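Local coordinates for hypothetical protein SO0799 (Shewanella oneidensis, PDB 1YUD) that is of unknown function but belongs to the cupin superfamily, whose members share a beta-barrel fold, and forms an assembly of two chains, at residues S38-A41 with Q47-S50; I83-I86 with L92-A95. All blocks are in the same frame, centred on the assembly; numbering follows the deposited sequence.

Contact 1. Residues S38-A41 with Q47-S50; sequences SETA and QLWS
Ser38 and Trp49 face each other across the base of a connecting loop, where two backbone hydrogen bonds, Ser38 N to Trp49 O at 2.9 Å and Leu48 N to Thr40 O at 3.0 Å, tie the chain to itself outside any regular strand. The first is bent, its donor standing well above the carbonyl plane of Trp49; the second is straighter, with an N-H...O angle of 160°. The side chain of Ser38 lies over one face of the Trp49 indole. Its CB sits 3.2 Å from the centroid of the five-membered ring and almost on the ring normal, a CH-pi contact. The indole reaches this position because its CG is wedged between the backbone N and the carbonyl carbon (chi1 63°). With an alanine in place of the tryptophan, Ser38 CB would probably lose the ring face it rests on, and a gap would open beside it. Further into the loop, Leu48 and Thr40 lie side by side, pointing the same way, with Leu48 CD2 3.5 Å from Thr40 CB. Gln47 bends at chi2 (-59°) and folds its amide back against residues 38-41: NE2 lies 2.6 Å from Ser38 O, while OE1 lies near Ala41 CA and CB. Leu48 and Trp49 also pack on Ser134 of the second subunit, which places this side of the loop at the subunit interface. The two bonds draw together the ends of the loop that links strands 31-37 and 50-57, adjacent antiparallel strands of the larger sheet, consistent with a cupin fold.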
# COMPACT_ATOMS: atom_id res chain seq x y z
N SER A 38 -8.24 -4.41 -10.07
CA SER A 38 -9.47 -4.85 -9.43
C SER A 38 -10.36 -5.49 -10.48
O SER A 38 -10.63 -4.89 -11.52
CB SER A 38 -10.19 -3.66 -8.79
OG SER A 38 -11.24 -4.11 -7.96
N GLU A 39 -10.83 -6.71 -10.20
CA GLU A 39 -11.69 -7.39 -11.15
C GLU A 39 -13.07 -6.77 -11.22
O GLU A 39 -13.90 -7.16 -12.04
CB GLU A 39 -11.77 -8.88 -10.82
CG GLU A 39 -10.53 -9.67 -11.24
CD GLU A 39 -10.64 -11.17 -11.00
OE1 GLU A 39 -9.64 -11.89 -11.25
OE2 GLU A 39 -11.71 -11.65 -10.57
N THR A 40 -13.32 -5.78 -10.36
CA THR A 40 -14.60 -5.07 -10.33
C THR A 40 -14.48 -3.77 -11.13
O THR A 40 -13.46 -3.09 -11.08
CB THR A 40 -15.03 -4.72 -8.89
OG1 THR A 40 -15.18 -5.93 -8.13
CG2 THR A 40 -16.33 -3.97 -8.90
N ALA A 41 -15.53 -3.43 -11.87
CA ALA A 41 -15.52 -2.23 -12.68
C ALA A 41 -16.09 -1.05 -11.94
O ALA A 41 -16.97 -1.19 -11.10
CB ALA A 41 -16.29 -2.46 -13.96
N GLN A 47 -11.35 0.73 -14.16
CA GLN A 47 -11.58 -0.28 -13.12
C GLN A 47 -11.67 0.34 -11.72
O GLN A 47 -11.31 1.50 -11.51
CB GLN A 47 -10.47 -1.32 -13.11
CG GLN A 47 -10.53 -2.32 -14.23
CD GLN A 47 -11.83 -3.11 -14.22
OE1 GLN A 47 -12.90 -2.58 -14.53
NE2 GLN A 47 -11.74 -4.38 -13.86
N LEU A 48 -12.13 -0.44 -10.76
CA LEU A 48 -12.27 0.03 -9.39
C LEU A 48 -10.92 0.50 -8.82
O LEU A 48 -10.86 1.51 -8.13
CB LEU A 48 -12.87 -1.09 -8.53
CG LEU A 48 -13.76 -0.73 -7.33
CD1 LEU A 48 -14.91 0.15 -7.79
CD2 LEU A 48 -14.31 -2.02 -6.71
N TRP A 49 -9.85 -0.25 -9.09
CA TRP A 49 -8.52 0.11 -8.62
C TRP A 49 -7.37 -0.65 -9.30
O TRP A 49 -7.58 -1.54 -10.12
CB TRP A 49 -8.42 -0.04 -7.10
CG TRP A 49 -8.60 -1.44 -6.56
CD1 TRP A 49 -9.72 -1.96 -6.00
CD2 TRP A 49 -7.61 -2.48 -6.51
NE1 TRP A 49 -9.51 -3.25 -5.60
CE2 TRP A 49 -8.22 -3.60 -5.90
CE3 TRP A 49 -6.27 -2.57 -6.91
CZ2 TRP A 49 -7.54 -4.80 -5.69
CZ3 TRP A 49 -5.59 -3.77 -6.70
CH2 TRP A 49 -6.23 -4.87 -6.09
N SER A 50 -6.15 -0.26 -8.94
CA SER A 50 -4.94 -0.87 -9.49
C SER A 50 -3.71 -0.57 -8.62
O SER A 50 -3.60 0.51 -8.05
CB SER A 50 -4.69 -0.35 -10.91
OG SER A 50 -4.59 1.06 -10.94

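Contact 2. Residues I83-I86 with L92-A95; sequences IYMI and LTTA
Ile83-Ile86 and Leu92-Ala95 run antiparallel, their axes 4.7 Å apart at closest approach and their directions 157° apart. Met85 and Thr93 form a hydrogen-bonded pair closed by two bonds, Met85 N to Thr93 O at 3.0 Å and Thr93 N to Met85 O at 2.9 Å. The former is the straighter, with an N-H...O angle of 169°. Toward the other end Ile83 N still reaches Ala95 O at 3.3 Å, but the return bond from Ala95 N is weak. Met85 O has a further neighbour in Leu92 CA, a CA-H...O contact at 3.2 Å.

Side chains alternate between the two faces of the sheet. On the face of Ile86 and Leu92, a non-hydrogen-bonded pair, the chains cross obliquely and one methyl does the touching: Leu92 CD1 lies 3.5 Å from Ile86 CG1. With CG anti to the backbone N (chi1 -173°), the leucine side chain reaches across to the neighbouring strand, and the same methyl passes beside Met85 O. On the other face the selenomethionine at Met85 meets Thr93 through its CB, 3.6 Å from Thr93 OG1; bends at chi2 and chi3 then bring SE and CE past that hydroxyl as well.

The two strands make a beta hairpin within a mixed sheet. Strand 116-121 flanks 81-86 on its far edge, through backbone hydrogen bonds between Tyr84 and Gly118 and between Ile86 and Ile116. Phe109 and Phe117 pack on Met85, whereas Ile86 meets Tyr154 and Leu92 meets His157, both from the loop between helices 147-152 and 158-161.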
# COMPACT_ATOMS: atom_id res chain seq x y z
N ILE A 83 7.76 13.69 -1.93
CA ILE A 83 6.80 13.97 -2.97
C ILE A 83 6.69 15.47 -3.15
O ILE A 83 6.26 16.19 -2.24
CB ILE A 83 5.41 13.42 -2.61
CG1 ILE A 83 5.55 12.01 -2.02
CG2 ILE A 83 4.53 13.42 -3.83
CD1 ILE A 83 5.96 10.97 -3.01
N TYR A 84 7.09 15.95 -4.31
CA TYR A 84 7.00 17.37 -4.60
C TYR A 84 5.72 17.53 -5.39
O TYR A 84 5.55 16.93 -6.45
CB TYR A 84 8.22 17.82 -5.41
CG TYR A 84 9.55 17.51 -4.76
CD1 TYR A 84 10.04 16.21 -4.72
CD2 TYR A 84 10.33 18.51 -4.19
CE1 TYR A 84 11.26 15.91 -4.12
CE2 TYR A 84 11.55 18.23 -3.59
CZ TYR A 84 12.02 16.92 -3.56
OH TYR A 84 13.25 16.62 -2.98
N MSE A 85 4.80 18.33 -4.86
CA MSE A 85 3.51 18.56 -5.50
C MSE A 85 3.30 20.04 -5.76
O MSE A 85 3.68 20.88 -4.94
CB MSE A 85 2.38 18.04 -4.61
CG MSE A 85 2.44 16.54 -4.33
SE MSE A 85 1.73 16.09 -2.58
CE MSE A 85 0.01 16.94 -2.83
N ILE A 86 2.68 20.35 -6.89
CA ILE A 86 2.39 21.73 -7.28
C ILE A 86 0.89 21.89 -7.55
O ILE A 86 0.36 21.36 -8.54
CB ILE A 86 3.21 22.10 -8.56
CG1 ILE A 86 4.71 22.03 -8.26
CG2 ILE A 86 2.84 23.50 -9.04
CD1 ILE A 86 5.60 22.16 -9.47
N LEU A 92 3.75 24.96 -4.10
CA LEU A 92 4.56 23.76 -3.89
C LEU A 92 4.52 23.21 -2.47
O LEU A 92 4.92 23.89 -1.53
CB LEU A 92 6.02 24.05 -4.26
CG LEU A 92 7.03 22.91 -4.27
CD1 LEU A 92 6.81 22.07 -5.51
CD2 LEU A 92 8.44 23.45 -4.25
N THR A 93 4.04 21.98 -2.33
CA THR A 93 3.98 21.31 -1.01
C THR A 93 4.86 20.05 -1.04
O THR A 93 5.11 19.48 -2.11
CB THR A 93 2.53 20.91 -0.65
OG1 THR A 93 2.14 19.75 -1.41
CG2 THR A 93 1.57 22.05 -0.96
N THR A 94 5.33 19.62 0.12
CA THR A 94 6.18 18.44 0.17
C THR A 94 5.75 17.50 1.29
O THR A 94 5.09 17.91 2.23
CB THR A 94 7.65 18.82 0.39
OG1 THR A 94 7.80 19.41 1.69
CG2 THR A 94 8.09 19.81 -0.67
N ALA A 95 6.15 16.24 1.18
CA ALA A 95 5.80 15.25 2.19
C ALA A 95 6.93 14.24 2.31
O ALA A 95 7.63 13.98 1.34
CB ALA A 95 4.52 14.55 1.78

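In the fold
Contacts 1 and 2 illustrate two ways in which a chain pairs with itself over a short sequence separation: each joins segments six residues apart at their closest ends, one through an irregular loop and the other through a regular hairpin. They follow one another along the chain and do not touch; their centres are 28 Å apart and their nearest atoms about 15 Å. Contact 1 extends beyond two strands of the antiparallel sheet and meets the second subunit; contact 2 lies in the mixed sheet, with no other chain touching it. Their centres are about 20 Å and 11 Å, respectively, from the centre of the chain, and both belong to its cupin-related part.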